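Local atomic coordinates of lysozyme, putative (Bacillus anthracis, PDB entry 2WAG), a protein that probably cleaves the glycan strands of bacterial cell-wall peptidoglycan as a family GH25 lysozyme with a TIM-barrel-like fold, probably with retention of anomeric configuration. Residues D12-Y24 / L33-A45. Sequence-based numbering, arbitrary orientation.
With SO4 (sulfate ion), chain E.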
ATOM      1  N   ASP A  12       2.667 -12.447 -18.318  1.00 14.38           N
ATOM      2  CA  ASP A  12       3.219 -13.792 -18.452  1.00 15.48           C
ATOM      3  C   ASP A  12       4.613 -13.827 -19.080  1.00 15.20           C
ATOM      4  O   ASP A  12       5.398 -14.716 -18.783  1.00 16.85           O
ATOM      5  CB  ASP A  12       2.281 -14.656 -19.297  1.00 16.49           C
ATOM      6  CG  ASP A  12       0.982 -14.973 -18.591  1.00 20.59           C
ATOM      7  OD1 ASP A  12       0.931 -14.938 -17.341  1.00 24.36           O
ATOM      8  OD2 ASP A  12      -0.007 -15.271 -19.308  1.00 25.99           O
ATOM      9  N   ARG A  13       4.930 -12.860 -19.938  1.00 14.75           N
ATOM     10  CA  ARG A  13       6.231 -12.861 -20.615  1.00 14.66           C
ATOM     11  C   ARG A  13       7.435 -12.664 -19.688  1.00 14.67           C
ATOM     12  O   ARG A  13       8.568 -12.916 -20.097  1.00 16.55           O
ATOM     13  CB  ARG A  13       6.239 -11.806 -21.714  1.00 14.37           C
ATOM     14  CG  ARG A  13       6.276 -10.365 -21.174  1.00 14.55           C
ATOM     15  CD  ARG A  13       6.063  -9.354 -22.287  1.00 16.40           C
ATOM     16  NE  ARG A  13       4.679  -9.373 -22.752  1.00 18.12           N
ATOM     17  CZ  ARG A  13       4.196  -8.591 -23.710  1.00 21.80           C
ATOM     18  NH1 ARG A  13       4.989  -7.729 -24.328  1.00 24.01           N
ATOM     19  NH2 ARG A  13       2.914  -8.675 -24.049  1.00 24.11           N
ATOM     20  N   TYR A  14       7.208 -12.168 -18.470  1.00 13.37           N
ATOM     21  CA  TYR A  14       8.304 -11.937 -17.541  1.00 13.21           C
ATOM     22  C   TYR A  14       8.359 -13.076 -16.555  1.00 14.06           C
ATOM     23  O   TYR A  14       7.524 -13.160 -15.649  1.00 16.04           O
ATOM     24  CB  TYR A  14       8.108 -10.597 -16.801  1.00 12.73           C
ATOM     25  CG  TYR A  14       7.946  -9.453 -17.756  1.00 11.16           C
ATOM     26  CD1 TYR A  14       8.989  -9.074 -18.577  1.00 10.67           C
ATOM     27  CD2 TYR A  14       6.723  -8.758 -17.871  1.00 11.45           C
ATOM     28  CE1 TYR A  14       8.840  -8.045 -19.497  1.00 11.53           C
ATOM     29  CE2 TYR A  14       6.567  -7.725 -18.768  1.00 12.04           C
ATOM     30  CZ  TYR A  14       7.621  -7.369 -19.589  1.00 11.23           C
ATOM     31  OH  TYR A  14       7.472  -6.354 -20.501  1.00 12.65           O
ATOM     32  N   GLU A  15       9.345 -13.947 -16.711  1.00 13.28           N
ATOM     33  CA  GLU A  15       9.436 -15.129 -15.876  1.00 13.76           C
ATOM     34  C   GLU A  15      10.399 -15.070 -14.715  1.00 12.42           C
ATOM     35  O   GLU A  15      10.484 -16.018 -13.952  1.00 14.34           O
ATOM     36  CB  GLU A  15       9.800 -16.341 -16.710  1.00 15.12           C
ATOM     37  CG  GLU A  15       8.807 -16.590 -17.800  1.00 17.94           C
ATOM     38  CD  GLU A  15       8.935 -17.980 -18.289  1.00 22.43           C
ATOM     39  OE1 GLU A  15       8.395 -18.890 -17.611  1.00 24.39           O
ATOM     40  OE2 GLU A  15       9.650 -18.159 -19.283  1.00 25.84           O
ATOM     41  N   ILE A  16      11.164 -13.997 -14.592  1.00 10.44           N
ATOM     42  CA  ILE A  16      12.132 -13.866 -13.524  1.00 10.32           C
ATOM     43  C   ILE A  16      11.533 -12.949 -12.454  1.00  9.08           C
ATOM     44  O   ILE A  16      11.434 -11.727 -12.632  1.00  9.26           O
ATOM     45  CB  ILE A  16      13.462 -13.268 -14.053  1.00 10.27           C
ATOM     46  CG1 ILE A  16      14.003 -14.109 -15.230  1.00 12.06           C
ATOM     47  CG2 ILE A  16      14.501 -13.115 -12.919  1.00 10.42           C
ATOM     48  CD1 ILE A  16      14.272 -15.547 -14.900  1.00 14.59           C
ATOM     49  N   LYS A  17      11.138 -13.565 -11.341  1.00  8.60           N
ATOM     50  CA  LYS A  17      10.381 -12.931 -10.264  0.50  9.00           C
ATOM     51  C   LYS A  17      11.238 -12.797  -9.008  1.00  8.55           C
ATOM     52  O   LYS A  17      12.123 -13.628  -8.774  1.00  9.72           O
ATOM     53  CB  LYS A  17       9.152 -13.805  -9.947  0.50  9.34           C
ATOM     54  CG  LYS A  17       8.195 -13.262  -8.899  0.50 11.52           C
ATOM     55  CD  LYS A  17       6.901 -14.113  -8.777  0.50 12.68           C
ATOM     56  CE  LYS A  17       7.173 -15.557  -8.356  0.50 15.04           C
ATOM     57  NZ  LYS A  17       5.892 -16.347  -8.258  0.50 16.98           N
ATOM     58  N   GLY A  18      10.954 -11.802  -8.177  1.00  7.69           N
ATOM     59  CA  GLY A  18      11.699 -11.648  -6.931  1.00  7.60           C
ATOM     60  C   GLY A  18      11.005 -10.731  -5.963  1.00  7.21           C
ATOM     61  O   GLY A  18       9.992 -10.134  -6.284  1.00  8.91           O
ATOM     62  N   VAL A  19      11.565 -10.618  -4.788  1.00  7.62           N
ATOM     63  CA  VAL A  19      10.944  -9.838  -3.736  1.00  7.85           C
ATOM     64  C   VAL A  19      11.777  -8.639  -3.326  1.00  7.03           C
ATOM     65  O   VAL A  19      12.909  -8.572  -3.633  1.00  7.76           O
ATOM     66  CB  VAL A  19      10.748 -10.716  -2.442  1.00  8.47           C
ATOM     67  CG1 VAL A  19       9.976 -12.005  -2.755  1.00  9.96           C
ATOM     68  CG2 VAL A  19      12.114 -11.048  -1.762  1.00  9.27           C
ATOM     69  N   ASP A  20      11.123  -7.707  -2.632  1.00  7.19           N
ATOM     70  CA  ASP A  20      11.865  -6.691  -1.885  1.00  7.08           C
ATOM     71  C   ASP A  20      11.237  -6.637  -0.511  1.00  6.94           C
ATOM     72  O   ASP A  20      10.023  -6.794  -0.397  1.00  8.16           O
ATOM     73  CB  ASP A  20      11.916  -5.316  -2.584  1.00  8.31           C
ATOM     74  CG  ASP A  20      10.583  -4.672  -2.705  1.00  7.87           C
ATOM     75  OD1 ASP A  20       9.966  -4.875  -3.747  1.00  9.00           O
ATOM     76  OD2 ASP A  20      10.164  -3.968  -1.774  1.00  9.77           O
ATOM     77  N   VAL A  21      12.068  -6.488   0.512  1.00  7.32           N
ATOM     78  CA  VAL A  21      11.604  -6.535   1.887  1.00  8.07           C
ATOM     79  C   VAL A  21      12.313  -5.514   2.755  1.00  7.68           C
ATOM     80  O   VAL A  21      13.428  -5.067   2.436  1.00  7.88           O
ATOM     81  CB  VAL A  21      11.817  -7.943   2.535  1.00  8.00           C
ATOM     82  CG1 VAL A  21      11.108  -9.028   1.735  1.00  9.40           C
ATOM     83  CG2 VAL A  21      13.301  -8.248   2.712  1.00 10.01           C
ATOM     84  N   ALA A  22      11.663  -5.182   3.867  1.00  7.48           N
ATOM     85  CA  ALA A  22      12.237  -4.378   4.939  1.00  8.05           C
ATOM     86  C   ALA A  22      11.846  -5.051   6.244  1.00  8.96           C
ATOM     87  O   ALA A  22      11.229  -6.137   6.243  1.00  8.77           O
ATOM     88  CB  ALA A  22      11.714  -2.943   4.876  1.00  8.05           C
ATOM     89  N   SER A  23      12.181  -4.424   7.368  1.00  9.24           N
ATOM     90  CA  SER A  23      11.887  -5.065   8.646  1.00 10.02           C
ATOM     91  C   SER A  23      10.396  -5.324   8.842  1.00  9.79           C
ATOM     92  O   SER A  23      10.033  -6.245   9.565  1.00 10.82           O
ATOM     93  CB  SER A  23      12.428  -4.227   9.806  1.00 10.95           C
ATOM     94  OG  SER A  23      11.795  -2.960   9.837  1.00 11.68           O
ATOM     95  N   TYR A  24       9.543  -4.530   8.186  1.00  9.67           N
ATOM     96  CA  TYR A  24       8.077  -4.634   8.364  1.00 10.00           C
ATOM     97  C   TYR A  24       7.544  -5.963   7.873  1.00  9.89           C
ATOM     98  O   TYR A  24       6.436  -6.328   8.232  1.00 11.12           O
ATOM     99  CB  TYR A  24       7.359  -3.412   7.723  1.00 10.66           C
ATOM    100  CG  TYR A  24       8.134  -2.186   8.117  1.00 10.55           C
ATOM    101  CD1 TYR A  24       8.288  -1.849   9.469  1.00 12.95           C
ATOM    102  CD2 TYR A  24       8.860  -1.473   7.184  1.00 11.18           C
ATOM    103  CE1 TYR A  24       9.091  -0.802   9.852  1.00 13.75           C
ATOM    104  CE2 TYR A  24       9.655  -0.415   7.566  1.00 12.13           C
ATOM    105  CZ  TYR A  24       9.780  -0.098   8.896  1.00 12.71           C
ATOM    106  OH  TYR A  24      10.609   0.939   9.256  1.00 15.42           O
ATOM    107  N   LEU A  33      11.072 -18.900   0.372  1.00 10.27           N
ATOM    108  CA  LEU A  33      10.921 -18.040  -0.815  1.00 10.10           C
ATOM    109  C   LEU A  33      11.643 -18.623  -2.018  1.00  9.85           C
ATOM    110  O   LEU A  33      11.138 -18.587  -3.154  1.00 10.03           O
ATOM    111  CB  LEU A  33      11.387 -16.597  -0.561  1.00 10.15           C
ATOM    112  CG  LEU A  33      10.526 -15.774   0.399  1.00 10.77           C
ATOM    113  CD1 LEU A  33      11.174 -14.403   0.661  1.00 10.86           C
ATOM    114  CD2 LEU A  33       9.108 -15.606  -0.136  1.00 12.20           C
ATOM    115  N   GLU A  34      12.844 -19.140  -1.783  1.00  9.57           N
ATOM    116  CA  GLU A  34      13.601 -19.762  -2.857  1.00  9.79           C
ATOM    117  C   GLU A  34      12.804 -20.917  -3.494  1.00  9.33           C
ATOM    118  O   GLU A  34      12.792 -21.077  -4.708  1.00  9.93           O
ATOM    119  CB  GLU A  34      14.947 -20.245  -2.319  1.00 10.32           C
ATOM    120  CG  GLU A  34      15.802 -20.966  -3.334  1.00 12.59           C
ATOM    121  CD  GLU A  34      17.145 -21.356  -2.780  1.00 13.77           C
ATOM    122  OE1 GLU A  34      17.226 -21.851  -1.644  1.00 15.53           O
ATOM    123  OE2 GLU A  34      18.137 -21.136  -3.497  1.00 20.10           O
ATOM    124  N   LYS A  35      12.116 -21.684  -2.650  1.00  8.59           N
ATOM    125  CA  LYS A  35      11.261 -22.786  -3.104  1.00  8.49           C
ATOM    126  C   LYS A  35      10.039 -22.370  -3.906  1.00  8.24           C
ATOM    127  O   LYS A  35       9.420 -23.215  -4.534  1.00  9.39           O
ATOM    128  CB  LYS A  35      10.849 -23.637  -1.911  1.00  8.86           C
ATOM    129  CG  LYS A  35      11.991 -24.482  -1.397  1.00 10.11           C
ATOM    130  CD  LYS A  35      11.586 -25.276  -0.178  1.00 11.19           C
ATOM    131  CE  LYS A  35      12.775 -26.060   0.339  1.00 13.11           C
ATOM    132  NZ  LYS A  35      12.458 -26.788   1.615  1.00 15.80           N
ATOM    133  N   GLN A  36       9.728 -21.074  -3.926  1.00  8.91           N
ATOM    134  CA  GLN A  36       8.644 -20.543  -4.730  1.00 10.11           C
ATOM    135  C   GLN A  36       9.122 -19.867  -5.984  1.00  9.04           C
ATOM    136  O   GLN A  36       8.423 -19.056  -6.532  1.00  9.61           O
ATOM    137  CB  GLN A  36       7.813 -19.582  -3.911  1.00 10.72           C
ATOM    138  CG  GLN A  36       7.079 -20.353  -2.825  1.00 14.18           C
ATOM    139  CD  GLN A  36       6.449 -19.446  -1.863  1.00 14.77           C
ATOM    140  OE1 GLN A  36       5.429 -18.841  -2.165  1.00 16.81           O
ATOM    141  NE2 GLN A  36       7.036 -19.329  -0.688  1.00 17.22           N
ATOM    142  N   ASN A  37      10.320 -20.225  -6.429  1.00  8.90           N
ATOM    143  CA  ASN A  37      10.935 -19.706  -7.633  1.00  9.55           C
ATOM    144  C   ASN A  37      11.173 -18.211  -7.546  1.00  9.22           C
ATOM    145  O   ASN A  37      11.143 -17.539  -8.544  1.00 10.54           O
ATOM    146  CB  ASN A  37      10.123 -20.048  -8.891  1.00  9.58           C
ATOM    147  CG  ASN A  37      10.958 -19.961 -10.159  1.00 10.07           C
ATOM    148  OD1 ASN A  37      12.152 -20.175 -10.110  1.00 14.89           O
ATOM    149  ND2 ASN A  37      10.355 -19.564 -11.243  1.00 11.68           N
ATOM    150  N   MET A  38      11.388 -17.688  -6.363  1.00  8.53           N
ATOM    151  CA  MET A  38      11.869 -16.306  -6.264  1.00  8.77           C
ATOM    152  C   MET A  38      13.352 -16.313  -6.611  1.00  9.18           C
ATOM    153  O   MET A  38      14.152 -16.998  -5.953  1.00 10.97           O
ATOM    154  CB  MET A  38      11.662 -15.754  -4.863  1.00  9.10           C
ATOM    155  CG  MET A  38      10.196 -15.726  -4.440  1.00 10.89           C
ATOM    156  SD  MET A  38       9.202 -14.606  -5.460  1.00 12.17           S
ATOM    157  CE  MET A  38       7.616 -14.882  -4.677  1.00 15.14           C
ATOM    158  N   LYS A  39      13.728 -15.553  -7.635  1.00  8.39           N
ATOM    159  CA  LYS A  39      15.100 -15.576  -8.131  1.00  9.41           C
ATOM    160  C   LYS A  39      15.979 -14.491  -7.564  1.00  8.46           C
ATOM    161  O   LYS A  39      17.204 -14.550  -7.699  1.00  9.79           O
ATOM    162  CB  LYS A  39      15.137 -15.565  -9.656  1.00 10.57           C
ATOM    163  CG  LYS A  39      14.686 -16.917 -10.190  1.00 14.49           C
ATOM    164  CD  LYS A  39      14.941 -17.070 -11.645  1.00 18.00           C
ATOM    165  CE  LYS A  39      14.350 -18.373 -12.115  1.00 18.71           C
ATOM    166  NZ  LYS A  39      15.135 -19.525 -11.601  1.00 19.73           N
ATOM    167  N   PHE A  40      15.365 -13.484  -6.954  1.00  8.31           N
ATOM    168  CA  PHE A  40      16.134 -12.364  -6.423  1.00  8.37           C
ATOM    169  C   PHE A  40      15.425 -11.742  -5.248  1.00  8.14           C
ATOM    170  O   PHE A  40      14.213 -11.916  -5.058  1.00  8.62           O
ATOM    171  CB  PHE A  40      16.460 -11.298  -7.498  1.00  8.80           C
ATOM    172  CG  PHE A  40      15.249 -10.588  -8.086  1.00  8.11           C
ATOM    173  CD1 PHE A  40      14.767  -9.416  -7.529  1.00  9.14           C
ATOM    174  CD2 PHE A  40      14.659 -11.059  -9.253  1.00  8.61           C
ATOM    175  CE1 PHE A  40      13.660  -8.751  -8.099  1.00  9.37           C
ATOM    176  CE2 PHE A  40      13.573 -10.417  -9.839  1.00  8.38           C
ATOM    177  CZ  PHE A  40      13.064  -9.250  -9.254  1.00  8.88           C
ATOM    178  N   ALA A  41      16.190 -10.984  -4.485  1.00  8.41           N
ATOM    179  CA  ALA A  41      15.710 -10.201  -3.375  1.00  8.47           C
ATOM    180  C   ALA A  41      16.463  -8.874  -3.302  1.00  8.18           C
ATOM    181  O   ALA A  41      17.623  -8.853  -3.424  1.00  9.13           O
ATOM    182  CB  ALA A  41      15.803 -10.945  -2.116  1.00 10.08           C
ATOM    183  N   PHE A  42      15.738  -7.802  -3.098  1.00  7.55           N
ATOM    184  CA  PHE A  42      16.340  -6.533  -2.690  1.00  7.65           C
ATOM    185  C   PHE A  42      15.907  -6.251  -1.255  1.00  7.31           C
ATOM    186  O   PHE A  42      14.707  -6.230  -0.955  1.00  8.85           O
ATOM    187  CB  PHE A  42      15.906  -5.397  -3.617  1.00  7.13           C
ATOM    188  CG  PHE A  42      16.558  -5.436  -4.983  1.00  7.79           C
ATOM    189  CD1 PHE A  42      17.891  -5.067  -5.140  1.00  8.30           C
ATOM    190  CD2 PHE A  42      15.850  -5.847  -6.095  1.00  9.27           C
ATOM    191  CE1 PHE A  42      18.496  -5.091  -6.392  1.00  8.49           C
ATOM    192  CE2 PHE A  42      16.458  -5.878  -7.363  1.00  9.85           C
ATOM    193  CZ  PHE A  42      17.779  -5.502  -7.497  1.00  8.92           C
ATOM    194  N   ILE A  43      16.881  -6.067  -0.370  1.00  7.26           N
ATOM    195  CA  ILE A  43      16.636  -5.962   1.046  1.00  8.03           C
ATOM    196  C   ILE A  43      16.933  -4.553   1.516  1.00  7.35           C
ATOM    197  O   ILE A  43      17.994  -4.012   1.213  1.00  7.41           O
ATOM    198  CB  ILE A  43      17.564  -6.950   1.798  1.00  8.54           C
ATOM    199  CG1 ILE A  43      17.348  -8.393   1.320  1.00 10.08           C
ATOM    200  CG2 ILE A  43      17.410  -6.812   3.327  1.00  9.55           C
ATOM    201  CD1 ILE A  43      18.452  -9.312   1.767  1.00 10.92           C
ATOM    202  N   LYS A  44      16.019  -3.926   2.258  1.00  7.44           N
ATOM    203  CA  LYS A  44      16.305  -2.579   2.769  1.00  6.99           C
ATOM    204  C   LYS A  44      17.481  -2.616   3.740  1.00  7.27           C
ATOM    205  O   LYS A  44      17.466  -3.405   4.694  1.00  7.84           O
ATOM    206  CB  LYS A  44      15.108  -1.991   3.497  1.00  7.79           C
ATOM    207  CG  LYS A  44      15.390  -0.553   3.918  1.00  7.64           C
ATOM    208  CD  LYS A  44      14.188   0.086   4.616  1.00  8.20           C
ATOM    209  CE  LYS A  44      14.532   1.496   5.092  1.00  8.18           C
ATOM    210  NZ  LYS A  44      13.387   2.086   5.846  1.00  8.77           N
ATOM    211  N   ALA A  45      18.482  -1.759   3.497  1.00  7.38           N
ATOM    212  CA  ALA A  45      19.607  -1.608   4.410  1.00  7.30           C
ATOM    213  C   ALA A  45      19.490  -0.342   5.231  1.00  7.70           C
ATOM    214  O   ALA A  45      19.531  -0.396   6.459  1.00  9.55           O
ATOM    215  CB  ALA A  45      20.917  -1.604   3.620  1.00  8.04           C
TER
HETATM  216  S   SO4 E1221       1.644 -11.325 -21.531  1.00 25.61           S
HETATM  217  O1  SO4 E1221       1.182 -10.190 -22.358  1.00 28.92           O
HETATM  218  O2  SO4 E1221       1.485 -12.433 -22.439  1.00 27.95           O
HETATM  219  O3  SO4 E1221       3.021 -11.022 -21.309  1.00 20.78           O
HETATM  220  O4  SO4 E1221       0.724 -11.201 -20.429  1.00 28.12           O
HETATM  221  O   HOH W   1      11.377 -16.398 -11.114  1.00 13.48           O
HETATM  222  O   HOH W   2      11.509 -18.682 -13.921  1.00 18.75           O
HETATM  223  O   HOH W   3      13.101   0.174   7.839  1.00 11.65           O
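Val-19 and Ala-41 lie side by side on the parallel strands 17-21 and 40-45, the first beta-alpha-beta unit of the GH25 barrel, with helix 30-34 in the crossover. Five backbone hydrogen bonds join the two segments, from Lys-39 N to Lys-17 O at one end to Lys-44 N to Val-21 O (2.8 Å) at the other. On its far edge strand 17-21 pairs antiparallel with strand 202-206.

Apolar packing divides between the two faces of the sheet. On the helix side, Val-19 uses both branches: CG2 meets Ala-41 CB at 3.7 Å and also reaches Leu-33, while CG1 meets Met-38 SD at 3.8 Å. Met-38, folded back at chi2 (-64°), lays the same sulfur against the aliphatic chain of Lys-17, with CE of Lys-17 3.7 Å from SD. On the other face, Asp-20 packs its CB beside that of Phe-42, and its OD1 is held by Gln-184 and Asn-204.

Water adds polar links at both ends. One molecule joins Glu-15 O, Lys-17 N and Asn-37 O, linking the type I turn of Glu-34 to Asn-37 with the chain that enters strand 17-21; another bridges Tyr-24 OH and Lys-44 NZ, an amine that also forms a salt bridge with Glu-47 of its own chain and a hydrogen bond to O of Ser-3, an expression-tag residue of the second subunit.

The aromatic contact exploits a glycine. With CG set between its backbone N and carbonyl carbon (chi1 64°), Phe-40 spreads its ring across Gly-18, whose lack of a side chain leaves the ring close against the backbone; Gly-18 CA sits 3.5 Å from the ring centroid, only 6° off the normal, in a CH-pi contact.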